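Local coordinates for protection of telomeres protein 1 (Schizosaccharomyces pombe, PDB 5USB) that binds single-stranded telomeric DNA, here through its Pot1pC OB-fold domain, to protect the 3' overhang, and regulates telomerase and telomere length, at residues Q13-Y18 and K90-K95; S64-L69 and Y101-L106; F3-Q8 and V35-E40; A19-T24 and D85-K90. The protein carries 1 engineered substitution. All coordinates share one frame; numbering follows the deposited sequence.

Contact 1 of 4, residues Q13-Y18 and K90-K95; sequences QRCSFY and KNVRTK. With nucleotides of chain B.
Arg14 sends CG trans to its backbone N (chi1 155°) and bends at chi3 (79°), which folds its guanidinium back alongside Asn91; the two side chains point the same way. Arg14 NH1 meets Asn91 OD1 at 2.7 Å, a bent bond near the guanidinium edge and tilted from the carbonyl plane of the amide, the two flat groups standing 55° apart. Ser16 OG, lying beside its own backbone N, accepts from the backbone N of Asn91 at 2.9 Å. An alanine at Asn91 removes the carbonyl oxygen that Arg14 NH1 bonds, and the guanidinium would probably be freer to swing away. Asn91 and Val92 both face Cys15, a G1 beta bulge, at the corner where the OB-fold chain passes from strand 86-90 to strand 92-96, each paired with strand 14-26. Within the bulge Cys15 N donates to Val92 O at 2.8 Å; regular pairing continues at Arg14 and Arg93. Beyond, Gln13 N reaches Thr94 OG1 at 3.2 Å, an oxygen that also bonds Thr10 O. On the buried face, Val92 CG2 lies 3.9 Å from Phe17 CE2, while Cys15 SG packs on Thr94 CG2. Lys95 NZ lies 2.5 Å from O6 of DG2 of chain B, a doubtfully short bond.

Contact 2 of 4, residues S64-L69 and Y101-L106; sequences SIRCIL and YLECIL. With nucleotides of chain B.
Cys104 N donates to Arg66 O at 2.9 Å, Ile68 N to Cys104 O at 2.8 Å, and Leu106 N to Ile68 O, so the two strands are laced together in parallel. Above this backbone the side chains of Arg66 and Glu103 run side by side, and both read the DNA of chain B. The carboxylate of Glu103, on a chain extended beyond CG, takes N1 of DG2 on OE1 at 3.2 Å, with weak additions from DG2 N2 to OE1 and from DG2 N1 to OE2. Arg66, in one of its two conformers, donates from NH1 to DT4 O2 at 3.1 Å and lays one guanidinium face against the base of DA5. Its charge and that of Glu103 are not in contact, yet each would probably temper the other. In an OB fold, this parallel pairing of the third and fifth strands closes the barrel. A water accepts from Arg66 N at 2.9 Å and lies beside Leu102 O. Farther out, on the DNA side, Ile105 CD1 lies alongside Ile68 CB at 3.8 Å and also borders DG2. On the other face, turned toward Met89, Leu69 CD1 and Leu106 CD1 meet at 4.0 Å, their side chains parallel.

Contact 3 of 4, residues F3-Q8 and V35-E40; sequences FSLLSQ and VTDYTE
Ser7 and Glu40 bring their CA atoms to 5.1 Å of each other where the turn at 6-8, helical in its torsions, passes the loop leaving strand 31-36. Asp37 CG sits between the backbone N and the carbonyl carbon (chi1 66°), which places OD2 against the backbone of Leu6. Leu6 N donates to Asp37 OD2 at 2.8 Å in a nearly straight bond, from the syn side but 30° out of the carboxylate plane. The other oxygen, Asp37 OD1, receives the hydroxyl of Thr39 at 2.6 Å (OG1 to OD1) on its syn lone pair. With its proton so committed, Thr39 OG1 is left to accept from Ser7 N, a weak bond of 2.9 Å. An alanine replacing Asp37 removes both acceptors, and Leu6 N would probably lack a partner while Thr39 OG1 became free to turn from Ser7 N. Over one face of the carboxylate, Leu6 CD1 lies 3.7 Å from Asp37 N, and the leucine also packs on Phe17. Strand 31-36 ends in an ST turn, Thr36 OG1 accepting from Tyr38 N and bonding Phe63 O; the N-terminal segment is held across the end of this second OB strand, Leu5 and Thr39 touching Arg134 of helix 129-138.

Contact 4 of 4, residues A19-T24 and D85-K90; sequences AQVIKT and DYVVMK. With nucleotides of chain B.
Gln20 stacks its amide on the ring of Tyr86, the planes only 13° apart. Gln20 CG sits over the ring face, 4.2 Å from the centroid of Tyr86, a CH-pi contact. With CG trans to the backbone N (chi1 -170°), the chain runs obliquely over the ring and brings its amide nearly flat above CE1 and CZ. Its NE2 approaches the Tyr86 hydroxyl at a poor angle for bonding and is instead committed to Gly84 O. A water joins the two outer ends: it donates to Gln20 OE1 at 2.8 Å and lies 2.6 Å from Tyr86 OH. This pair is held in place by antiparallel backbone bonding on both sides, as Ala19 N donates to Val87 O at 2.9 Å and Val21 N to Asp85 O at 2.8 Å. On the opposite face, Val21 CG2 meets Val87 CG1 at 3.8 Å, the two side chains crossing at about a right angle. Past the pairing, Ile22 and Lys23 both face Tyr34 in a classic beta bulge, and Lys23 NZ donates to N7 of DG7 of chain B at 2.8 Å. Asp85 forms a salt bridge with Lys120. The pairing is that of strands 1 and 4 of the OB barrel; helix 129-138 covers the outer side, touching Gln20 and Tyr86, while strand 31-36 flanks strand 14-26 and strand 117-121 flanks strand 86-90.

Overall arrangement
Contacts 1, 2 and 4 are strand pairings of one curled OB barrel, and contact 3 packs the N-terminal segment on the end of strand 31-36. Contacts 1 and 4 both use strand 14-26, their centres about 13 Å apart; they share Lys90, just before the corner. Contact 2, about 10 Å from contact 1 between centres, joins it through Arg93 O and Ile105 N at 3.0 Å, and DG2 of chain B is met by Lys95 from one and Glu103 from the other. Met89 CE of contact 4 packs on Cys67 SG of contact 2 at 3.9 Å, inside the barrel. Contact 3 adjoins contact 4 through Thr36 O and Gln20 N, but its nearest atom stays about 8 Å from the DNA.

Contact 1 of 4, residues Q13-Y18 and K90-K95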
# COMPACT_ATOMS: atom_id res chain seq x y z
N GLN A 13 3.44 5.92 12.77
CA GLN A 13 2.31 5.40 13.50
C GLN A 13 2.04 3.99 13.02
O GLN A 13 2.54 3.55 11.97
CB GLN A 13 1.07 6.26 13.33
CG GLN A 13 0.43 6.13 11.97
CD GLN A 13 -0.83 6.94 11.83
OE1 GLN A 13 -1.40 7.03 10.73
NE2 GLN A 13 -1.29 7.55 12.92
N ARG A 14 1.28 3.27 13.82
CA ARG A 14 0.69 2.01 13.41
C ARG A 14 -0.68 2.32 12.80
O ARG A 14 -1.45 3.10 13.36
CB ARG A 14 0.57 1.08 14.63
CG ARG A 14 -0.51 0.01 14.54
CD ARG A 14 -0.54 -0.88 15.79
NE ARG A 14 -1.21 -0.25 16.92
CZ ARG A 14 -2.53 -0.25 17.10
NH1 ARG A 14 -3.33 -0.84 16.21
NH2 ARG A 14 -3.06 0.32 18.17
N CYS A 15 -0.99 1.72 11.65
CA CYS A 15 -2.28 1.98 11.05
C CYS A 15 -2.78 0.74 10.34
O CYS A 15 -2.05 -0.24 10.16
CB CYS A 15 -2.21 3.17 10.11
SG CYS A 15 -1.08 2.90 8.74
N SER A 16 -4.06 0.79 9.98
CA SER A 16 -4.74 -0.25 9.24
C SER A 16 -5.59 0.35 8.15
O SER A 16 -6.23 1.38 8.36
CB SER A 16 -5.63 -1.08 10.18
OG SER A 16 -4.87 -1.62 11.24
N PHE A 17 -5.64 -0.30 6.98
CA PHE A 17 -6.38 0.26 5.85
C PHE A 17 -6.67 -0.82 4.82
O PHE A 17 -6.01 -1.86 4.77
CB PHE A 17 -5.61 1.42 5.20
CG PHE A 17 -4.21 1.09 4.80
CD1 PHE A 17 -3.94 0.52 3.57
CD2 PHE A 17 -3.15 1.42 5.63
CE1 PHE A 17 -2.65 0.21 3.20
CE2 PHE A 17 -1.84 1.13 5.26
CZ PHE A 17 -1.60 0.52 4.03
N TYR A 18 -7.66 -0.53 3.99
CA TYR A 18 -8.00 -1.28 2.80
C TYR A 18 -7.42 -0.53 1.60
O TYR A 18 -7.43 0.70 1.57
CB TYR A 18 -9.53 -1.38 2.64
CG TYR A 18 -10.20 -2.29 3.64
CD1 TYR A 18 -10.41 -3.61 3.31
CD2 TYR A 18 -10.63 -1.83 4.87
CE1 TYR A 18 -11.02 -4.46 4.20
CE2 TYR A 18 -11.24 -2.67 5.77
CZ TYR A 18 -11.44 -3.97 5.43
OH TYR A 18 -12.06 -4.85 6.33
N LYS A 90 -3.11 -4.54 8.31
CA LYS A 90 -3.50 -4.33 9.70
C LYS A 90 -2.26 -4.10 10.54
O LYS A 90 -1.28 -4.85 10.44
CB LYS A 90 -4.30 -5.52 10.22
CG LYS A 90 -5.68 -5.59 9.65
CD LYS A 90 -6.44 -6.81 10.12
CE LYS A 90 -7.75 -6.94 9.40
NZ LYS A 90 -8.33 -8.32 9.55
N ASN A 91 -2.26 -2.99 11.28
CA ASN A 91 -1.24 -2.68 12.27
C ASN A 91 0.14 -2.56 11.66
O ASN A 91 1.15 -2.89 12.28
CB ASN A 91 -1.27 -3.72 13.40
CG ASN A 91 -2.62 -3.79 14.04
OD1 ASN A 91 -3.19 -2.77 14.38
ND2 ASN A 91 -3.19 -4.99 14.13
N VAL A 92 0.21 -2.03 10.46
CA VAL A 92 1.47 -1.80 9.79
C VAL A 92 2.01 -0.45 10.19
O VAL A 92 1.30 0.44 10.66
CB VAL A 92 1.32 -1.94 8.27
CG1 VAL A 92 0.92 -3.36 7.92
CG2 VAL A 92 0.31 -0.95 7.73
N ARG A 93 3.32 -0.35 10.10
CA ARG A 93 4.09 0.78 10.54
C ARG A 93 4.40 1.70 9.37
O ARG A 93 4.63 1.24 8.25
CB ARG A 93 5.38 0.24 11.14
CG ARG A 93 6.20 1.21 11.81
CD ARG A 93 5.62 1.63 13.11
NE ARG A 93 6.35 2.81 13.47
CZ ARG A 93 6.08 3.64 14.46
NH1 ARG A 93 5.04 3.45 15.29
NH2 ARG A 93 6.88 4.68 14.58
N THR A 94 4.36 3.01 9.61
CA THR A 94 4.77 3.95 8.59
C THR A 94 6.06 4.66 8.99
O THR A 94 6.42 4.75 10.16
CB THR A 94 3.69 5.00 8.36
OG1 THR A 94 3.58 5.79 9.55
CG2 THR A 94 2.37 4.36 8.07
N LYS A 95 6.77 5.14 7.98
CA LYS A 95 7.99 5.89 8.20
C LYS A 95 8.13 6.88 7.06
O LYS A 95 7.31 6.95 6.14
CB LYS A 95 9.22 4.99 8.30
CG LYS A 95 9.50 4.17 7.06
CD LYS A 95 10.77 3.36 7.19
CE LYS A 95 11.99 4.21 6.99
NZ LYS A 95 13.08 3.41 6.40
P DG B 2 20.81 -1.66 4.39
OP1 DG B 2 22.07 -2.37 4.09
OP2 DG B 2 20.81 -0.40 5.14
O5' DG B 2 20.06 -1.42 3.01
C5' DG B 2 19.91 -2.48 2.07
C4' DG B 2 18.90 -2.08 1.04
O4' DG B 2 17.55 -2.31 1.49
C3' DG B 2 18.92 -0.60 0.69
O3' DG B 2 19.97 -0.43 -0.25
C2' DG B 2 17.54 -0.41 0.08
C1' DG B 2 16.67 -1.34 0.91
N9 DG B 2 15.95 -0.70 2.00
C8 DG B 2 16.30 -0.74 3.32
N7 DG B 2 15.49 -0.09 4.09
C5 DG B 2 14.56 0.46 3.22
C6 DG B 2 13.44 1.28 3.49
O6 DG B 2 13.02 1.68 4.57
N1 DG B 2 12.77 1.63 2.32
C2 DG B 2 13.13 1.20 1.06
N2 DG B 2 12.35 1.62 0.06
N3 DG B 2 14.17 0.43 0.80
C4 DG B 2 14.84 0.10 1.93

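Contact 2 of 4, residues S64-L69 and Y101-L106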
# COMPACT_ATOMS: atom_id res chain seq x y z
N SER A 64 -0.67 7.17 -3.98
CA SER A 64 -0.27 5.79 -3.70
C SER A 64 0.89 5.77 -2.71
O SER A 64 1.70 6.70 -2.65
CB SER A 64 0.14 5.07 -4.99
OG SER A 64 -0.92 5.15 -5.91
N ILE A 65 0.98 4.69 -1.95
CA ILE A 65 2.05 4.50 -0.96
C ILE A 65 2.80 3.21 -1.26
O ILE A 65 2.20 2.20 -1.64
CB ILE A 65 1.51 4.50 0.49
CG1 ILE A 65 2.70 4.54 1.46
CG2 ILE A 65 0.59 3.30 0.78
CD1 ILE A 65 2.31 4.82 2.89
N ARG A 66 4.12 3.27 -1.14
CA ARG A 66 4.99 2.10 -1.28
C ARG A 66 5.01 1.32 0.02
O ARG A 66 5.15 1.92 1.08
CB ARG A 66 6.41 2.54 -1.63
CG ARG A 66 7.46 1.45 -1.53
CD ARG A 66 8.86 2.09 -1.61
NE ARG A 66 9.15 2.61 -2.93
CZ ARG A 66 10.04 3.57 -3.18
NH1 ARG A 66 10.73 4.13 -2.19
NH2 ARG A 66 10.22 3.97 -4.42
N CYS A 67 4.87 -0.00 -0.06
CA CYS A 67 4.95 -0.87 1.11
C CYS A 67 6.11 -1.81 0.85
O CYS A 67 6.13 -2.47 -0.19
CB CYS A 67 3.66 -1.66 1.33
SG CYS A 67 2.17 -0.62 1.36
N ILE A 68 7.07 -1.89 1.80
CA ILE A 68 8.18 -2.83 1.71
C ILE A 68 7.97 -3.97 2.68
O ILE A 68 7.77 -3.75 3.88
CB ILE A 68 9.53 -2.14 1.99
CG1 ILE A 68 9.67 -0.89 1.14
CG2 ILE A 68 10.69 -3.15 1.76
CD1 ILE A 68 9.72 -1.16 -0.27
N LEU A 69 8.03 -5.21 2.16
CA LEU A 69 7.76 -6.42 2.92
C LEU A 69 9.03 -7.25 2.99
O LEU A 69 9.63 -7.55 1.96
CB LEU A 69 6.65 -7.23 2.26
CG LEU A 69 5.19 -6.80 2.51
CD1 LEU A 69 4.86 -5.43 1.99
CD2 LEU A 69 4.20 -7.82 1.90
N TYR A 101 9.40 11.12 1.85
CA TYR A 101 8.12 10.54 1.45
C TYR A 101 7.68 9.46 2.44
O TYR A 101 8.50 8.73 2.99
CB TYR A 101 8.21 9.95 0.05
CG TYR A 101 8.62 10.95 -0.98
CD1 TYR A 101 7.73 11.92 -1.42
CD2 TYR A 101 9.91 10.97 -1.48
CE1 TYR A 101 8.13 12.90 -2.36
CE2 TYR A 101 10.30 11.92 -2.41
CZ TYR A 101 9.41 12.86 -2.84
OH TYR A 101 9.81 13.80 -3.76
N LEU A 102 6.38 9.39 2.66
CA LEU A 102 5.78 8.35 3.47
C LEU A 102 5.97 6.99 2.80
O LEU A 102 5.89 6.87 1.57
CB LEU A 102 4.29 8.63 3.64
CG LEU A 102 3.75 9.06 4.98
CD1 LEU A 102 2.22 9.15 4.91
CD2 LEU A 102 4.17 8.12 6.06
N GLU A 103 6.23 5.98 3.62
CA GLU A 103 6.21 4.62 3.14
C GLU A 103 5.75 3.72 4.27
O GLU A 103 5.71 4.12 5.44
CB GLU A 103 7.59 4.19 2.60
CG GLU A 103 8.73 4.36 3.58
CD GLU A 103 10.08 3.90 3.04
OE1 GLU A 103 10.14 3.37 1.92
OE2 GLU A 103 11.08 4.08 3.78
N CYS A 104 5.33 2.52 3.90
CA CYS A 104 4.87 1.51 4.84
C CYS A 104 5.87 0.36 4.86
O CYS A 104 6.38 -0.06 3.81
CB CYS A 104 3.48 1.05 4.42
SG CYS A 104 2.77 -0.31 5.30
N ILE A 105 6.13 -0.16 6.06
CA ILE A 105 7.16 -1.16 6.27
C ILE A 105 6.57 -2.33 7.02
O ILE A 105 5.85 -2.14 8.01
CB ILE A 105 8.34 -0.57 7.06
CG1 ILE A 105 8.98 0.59 6.29
CG2 ILE A 105 9.33 -1.65 7.35
CD1 ILE A 105 9.51 0.24 4.94
N LEU A 106 6.87 -3.54 6.56
CA LEU A 106 6.56 -4.77 7.30
C LEU A 106 7.88 -5.51 7.55
O LEU A 106 8.40 -6.23 6.69
CB LEU A 106 5.53 -5.62 6.58
CG LEU A 106 4.09 -5.15 6.58
CD1 LEU A 106 3.89 -4.01 5.61
CD2 LEU A 106 3.15 -6.25 6.25
P DA B 5 12.89 7.37 -9.14
OP1 DA B 5 13.81 6.94 -10.17
OP2 DA B 5 12.79 8.75 -8.74
O5' DA B 5 11.44 6.92 -9.59
C5' DA B 5 11.23 5.61 -10.09
C4' DA B 5 9.76 5.32 -10.07
O4' DA B 5 9.32 5.19 -8.71
C3' DA B 5 8.90 6.43 -10.67
O3' DA B 5 7.76 5.88 -11.34
C2' DA B 5 8.52 7.26 -9.46
C1' DA B 5 8.42 6.22 -8.36
N9 DA B 5 8.80 6.69 -7.04
C8 DA B 5 9.92 7.39 -6.70
N7 DA B 5 10.03 7.63 -5.42
C5 DA B 5 8.93 6.99 -4.87
C6 DA B 5 8.48 6.86 -3.55
N6 DA B 5 9.11 7.37 -2.50
N1 DA B 5 7.33 6.17 -3.35
C2 DA B 5 6.70 5.66 -4.40
N3 DA B 5 7.03 5.71 -5.68
C4 DA B 5 8.17 6.40 -5.85
P DG B 2 20.81 -1.66 4.39
OP1 DG B 2 22.07 -2.37 4.09
OP2 DG B 2 20.81 -0.40 5.14
O5' DG B 2 20.06 -1.42 3.01
C5' DG B 2 19.91 -2.48 2.07
C4' DG B 2 18.90 -2.08 1.04
O4' DG B 2 17.55 -2.31 1.49
C3' DG B 2 18.92 -0.60 0.69
O3' DG B 2 19.97 -0.43 -0.25
C2' DG B 2 17.54 -0.41 0.08
C1' DG B 2 16.67 -1.34 0.91
N9 DG B 2 15.95 -0.70 2.00
C8 DG B 2 16.30 -0.74 3.32
N7 DG B 2 15.49 -0.09 4.09
C5 DG B 2 14.56 0.46 3.22
C6 DG B 2 13.44 1.28 3.49
O6 DG B 2 13.02 1.68 4.57
N1 DG B 2 12.77 1.63 2.32
C2 DG B 2 13.13 1.20 1.06
N2 DG B 2 12.35 1.62 0.06
N3 DG B 2 14.17 0.43 0.80
C4 DG B 2 14.84 0.10 1.93
P DT B 4 18.36 4.66 -6.08
OP1 DT B 4 18.79 4.35 -7.43
OP2 DT B 4 19.11 5.63 -5.30
O5' DT B 4 16.86 5.16 -6.23
C5' DT B 4 15.85 4.26 -6.65
C4' DT B 4 14.49 4.93 -6.63
O4' DT B 4 14.09 5.13 -5.26
C3' DT B 4 14.43 6.30 -7.29
O3' DT B 4 13.13 6.48 -7.86
C2' DT B 4 14.56 7.24 -6.11
C1' DT B 4 13.76 6.49 -5.06
N1 DT B 4 14.07 6.83 -3.66
C2 DT B 4 13.03 7.04 -2.79
O2 DT B 4 11.87 6.89 -3.10
N3 DT B 4 13.42 7.34 -1.51
C4 DT B 4 14.70 7.49 -1.04
O4 DT B 4 14.89 7.77 0.13
C5 DT B 4 15.74 7.26 -2.01
C7 DT B 4 17.17 7.40 -1.58
C6 DT B 4 15.38 6.97 -3.26
O HOH W 1 5.62 5.77 -0.81

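Contact 3 of 4, residues F3-Q8 and V35-E40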
# COMPACT_ATOMS: atom_id res chain seq x y z
N PHE A 3 -9.60 1.32 11.31
CA PHE A 3 -9.12 1.59 9.98
C PHE A 3 -9.07 3.07 9.64
O PHE A 3 -9.86 3.82 10.12
CB PHE A 3 -10.01 0.91 8.97
CG PHE A 3 -9.93 -0.59 9.00
CD1 PHE A 3 -8.88 -1.24 8.49
CD2 PHE A 3 -10.94 -1.33 9.54
CE1 PHE A 3 -8.80 -2.56 8.53
CE2 PHE A 3 -10.89 -2.67 9.56
CZ PHE A 3 -9.80 -3.30 9.07
N SER A 4 -8.08 3.46 8.85
CA SER A 4 -7.91 4.82 8.35
C SER A 4 -8.03 4.83 6.83
O SER A 4 -7.67 3.85 6.17
CB SER A 4 -6.52 5.36 8.67
OG SER A 4 -6.31 5.48 10.05
N LEU A 5 -8.46 5.95 6.26
CA LEU A 5 -8.20 6.21 4.86
C LEU A 5 -6.73 6.57 4.69
O LEU A 5 -6.08 7.10 5.61
CB LEU A 5 -9.06 7.35 4.30
CG LEU A 5 -10.55 7.03 4.37
CD1 LEU A 5 -11.29 8.19 3.76
CD2 LEU A 5 -10.95 5.72 3.70
N LEU A 6 -6.19 6.31 3.49
CA LEU A 6 -4.77 6.59 3.31
C LEU A 6 -4.47 8.08 3.42
O LEU A 6 -3.36 8.47 3.78
CB LEU A 6 -4.26 6.02 1.99
CG LEU A 6 -3.97 4.51 2.08
CD1 LEU A 6 -3.53 4.08 0.68
CD2 LEU A 6 -2.91 4.16 3.14
N SER A 7 -5.46 8.94 3.14
CA SER A 7 -5.27 10.37 3.31
C SER A 7 -5.09 10.77 4.77
O SER A 7 -4.59 11.88 5.03
CB SER A 7 -6.47 11.10 2.75
OG SER A 7 -7.62 10.73 3.48
N GLN A 8 -5.47 9.90 5.70
CA GLN A 8 -5.42 10.18 7.13
C GLN A 8 -4.17 9.65 7.80
O GLN A 8 -3.92 9.98 8.97
CB GLN A 8 -6.66 9.60 7.81
CG GLN A 8 -7.96 10.16 7.28
CD GLN A 8 -9.18 9.41 7.79
OE1 GLN A 8 -9.20 8.17 7.95
NE2 GLN A 8 -10.25 10.18 8.05
N VAL A 35 0.21 0.73 -3.30
CA VAL A 35 -1.22 0.60 -3.09
C VAL A 35 -1.88 1.97 -2.96
O VAL A 35 -1.23 2.97 -2.68
CB VAL A 35 -1.53 -0.26 -1.87
CG1 VAL A 35 -0.76 -1.55 -1.96
CG2 VAL A 35 -1.22 0.46 -0.59
N THR A 36 -3.19 1.99 -3.22
CA THR A 36 -3.98 3.21 -3.20
C THR A 36 -5.38 2.91 -2.70
O THR A 36 -5.90 1.81 -2.91
CB THR A 36 -4.08 3.83 -4.61
OG1 THR A 36 -4.74 5.10 -4.55
CG2 THR A 36 -4.89 2.99 -5.53
N ASP A 37 -6.01 3.93 -2.08
CA ASP A 37 -7.46 3.88 -1.90
C ASP A 37 -8.13 5.06 -2.60
O ASP A 37 -9.30 5.37 -2.32
CB ASP A 37 -7.86 3.77 -0.43
CG ASP A 37 -7.51 4.98 0.38
OD1 ASP A 37 -7.03 5.98 -0.19
OD2 ASP A 37 -7.79 4.96 1.62
N TYR A 38 -7.39 5.70 -3.50
CA TYR A 38 -7.84 6.86 -4.28
C TYR A 38 -8.16 8.05 -3.38
O TYR A 38 -9.06 8.84 -3.68
CB TYR A 38 -9.01 6.45 -5.19
CG TYR A 38 -8.51 5.56 -6.28
CD1 TYR A 38 -7.89 6.12 -7.39
CD2 TYR A 38 -8.61 4.17 -6.19
CE1 TYR A 38 -7.40 5.35 -8.39
CE2 TYR A 38 -8.09 3.37 -7.22
CZ TYR A 38 -7.48 4.00 -8.31
OH TYR A 38 -6.96 3.29 -9.36
N THR A 39 -7.42 8.19 -2.28
CA THR A 39 -7.42 9.39 -1.45
C THR A 39 -6.00 9.92 -1.41
O THR A 39 -5.03 9.17 -1.43
CB THR A 39 -7.99 9.18 -0.01
OG1 THR A 39 -7.07 8.41 0.78
CG2 THR A 39 -9.37 8.47 -0.04
N GLU A 40 -5.87 11.24 -1.39
CA GLU A 40 -4.58 11.92 -1.54
C GLU A 40 -3.92 12.16 -0.19
O GLU A 40 -4.60 12.48 0.78
CB GLU A 40 -4.83 13.25 -2.24
CG GLU A 40 -3.66 14.01 -2.66
CD GLU A 40 -4.09 15.24 -3.43
OE1 GLU A 40 -5.31 15.50 -3.50
OE2 GLU A 40 -3.21 15.90 -3.99

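Contact 4 of 4, residues A19-T24 and D85-K90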
# COMPACT_ATOMS: atom_id res chain seq x y z
N ALA A 19 -6.95 -1.26 0.61
CA ALA A 19 -6.36 -0.61 -0.55
C ALA A 19 -6.37 -1.55 -1.74
O ALA A 19 -6.53 -2.77 -1.61
CB ALA A 19 -4.94 -0.17 -0.26
N GLN A 20 -6.20 -0.96 -2.92
CA GLN A 20 -6.02 -1.71 -4.15
C GLN A 20 -4.55 -1.66 -4.57
O GLN A 20 -3.90 -0.62 -4.47
CB GLN A 20 -6.89 -1.15 -5.27
CG GLN A 20 -6.88 -2.09 -6.46
CD GLN A 20 -7.88 -1.74 -7.53
OE1 GLN A 20 -8.23 -0.58 -7.73
NE2 GLN A 20 -8.29 -2.76 -8.30
N VAL A 21 -4.04 -2.81 -4.99
CA VAL A 21 -2.65 -2.94 -5.40
C VAL A 21 -2.52 -2.44 -6.83
O VAL A 21 -3.14 -2.98 -7.76
CB VAL A 21 -2.15 -4.38 -5.28
CG1 VAL A 21 -0.72 -4.48 -5.77
CG2 VAL A 21 -2.26 -4.84 -3.87
N ILE A 22 -1.64 -1.46 -7.02
CA ILE A 22 -1.38 -0.91 -8.34
C ILE A 22 -0.18 -1.55 -9.00
O ILE A 22 -0.20 -1.84 -10.19
CB ILE A 22 -1.19 0.62 -8.25
CG1 ILE A 22 -2.41 1.33 -7.67
CG2 ILE A 22 -0.85 1.16 -9.63
CD1 ILE A 22 -3.69 1.07 -8.46
N LYS A 23 0.87 -1.79 -8.21
CA LYS A 23 2.13 -2.29 -8.72
C LYS A 23 2.77 -3.21 -7.70
O LYS A 23 2.70 -2.95 -6.49
CB LYS A 23 3.08 -1.11 -9.02
CG LYS A 23 4.44 -1.51 -9.54
CD LYS A 23 5.24 -0.27 -9.82
CE LYS A 23 6.69 -0.60 -10.12
NZ LYS A 23 6.84 -1.22 -11.43
N THR A 24 3.40 -4.27 -8.19
CA THR A 24 4.24 -5.13 -7.37
C THR A 24 5.62 -5.21 -7.97
O THR A 24 5.79 -5.09 -9.18
CB THR A 24 3.66 -6.55 -7.25
OG1 THR A 24 3.61 -7.20 -8.51
CG2 THR A 24 2.26 -6.53 -6.68
N ASP A 85 -5.29 -6.72 -7.25
CA ASP A 85 -5.89 -7.28 -6.05
C ASP A 85 -6.22 -6.19 -5.03
O ASP A 85 -5.63 -5.10 -5.00
CB ASP A 85 -4.94 -8.28 -5.39
CG ASP A 85 -4.83 -9.59 -6.11
OD1 ASP A 85 -5.62 -9.88 -7.04
OD2 ASP A 85 -3.92 -10.35 -5.71
N TYR A 86 -7.18 -6.50 -4.16
CA TYR A 86 -7.47 -5.68 -3.00
C TYR A 86 -6.85 -6.33 -1.78
O TYR A 86 -6.77 -7.56 -1.69
CB TYR A 86 -8.98 -5.53 -2.81
CG TYR A 86 -9.65 -4.84 -3.96
CD1 TYR A 86 -9.76 -3.48 -3.98
CD2 TYR A 86 -10.16 -5.57 -5.01
CE1 TYR A 86 -10.37 -2.83 -5.04
CE2 TYR A 86 -10.75 -4.94 -6.08
CZ TYR A 86 -10.87 -3.57 -6.07
OH TYR A 86 -11.48 -2.92 -7.15
N VAL A 87 -6.32 -5.50 -0.90
CA VAL A 87 -5.65 -5.97 0.30
C VAL A 87 -6.19 -5.21 1.51
O VAL A 87 -6.68 -4.08 1.41
CB VAL A 87 -4.11 -5.86 0.23
CG1 VAL A 87 -3.51 -6.75 -0.86
CG2 VAL A 87 -3.66 -4.45 0.01
N VAL A 88 -6.09 -5.86 2.67
CA VAL A 88 -6.31 -5.23 3.97
C VAL A 88 -5.01 -5.39 4.74
O VAL A 88 -4.50 -6.50 4.90
CB VAL A 88 -7.52 -5.82 4.73
CG1 VAL A 88 -7.43 -7.31 4.93
CG2 VAL A 88 -7.71 -5.01 6.03
N MET A 89 -4.45 -4.26 5.16
CA MET A 89 -3.20 -4.20 5.91
C MET A 89 -3.55 -3.77 7.32
O MET A 89 -4.24 -2.78 7.50
CB MET A 89 -2.23 -3.24 5.21
CG MET A 89 -1.97 -3.78 3.76
SD MET A 89 -0.74 -2.97 2.73
CE MET A 89 0.63 -3.18 3.81
N LYS A 90 -3.11 -4.54 8.31
CA LYS A 90 -3.50 -4.33 9.70
C LYS A 90 -2.26 -4.10 10.54
O LYS A 90 -1.28 -4.85 10.44
CB LYS A 90 -4.30 -5.52 10.22
CG LYS A 90 -5.68 -5.59 9.65
CD LYS A 90 -6.44 -6.81 10.12
CE LYS A 90 -7.75 -6.94 9.40
NZ LYS A 90 -8.33 -8.32 9.55
P DG B 7 11.24 1.72 -17.61
OP1 DG B 7 12.27 2.28 -18.50
OP2 DG B 7 9.90 1.50 -18.10
O5' DG B 7 11.71 0.32 -17.03
C5' DG B 7 13.09 0.07 -16.82
C4' DG B 7 13.27 -1.24 -16.08
O4' DG B 7 12.91 -1.04 -14.70
C3' DG B 7 12.41 -2.40 -16.59
O3' DG B 7 13.23 -3.54 -16.75
C2' DG B 7 11.53 -2.74 -15.40
C1' DG B 7 12.32 -2.22 -14.24
N9 DG B 7 11.47 -1.90 -13.10
C8 DG B 7 10.12 -1.69 -13.12
N7 DG B 7 9.62 -1.48 -11.93
C5 DG B 7 10.71 -1.57 -11.08
C6 DG B 7 10.79 -1.45 -9.68
O6 DG B 7 9.88 -1.21 -8.88
N1 DG B 7 12.09 -1.60 -9.22
C2 DG B 7 13.18 -1.86 -10.01
N2 DG B 7 14.35 -1.98 -9.39
N3 DG B 7 13.12 -1.98 -11.33
C4 DG B 7 11.86 -1.83 -11.79
O HOH W 2 -11.04 -0.40 -7.61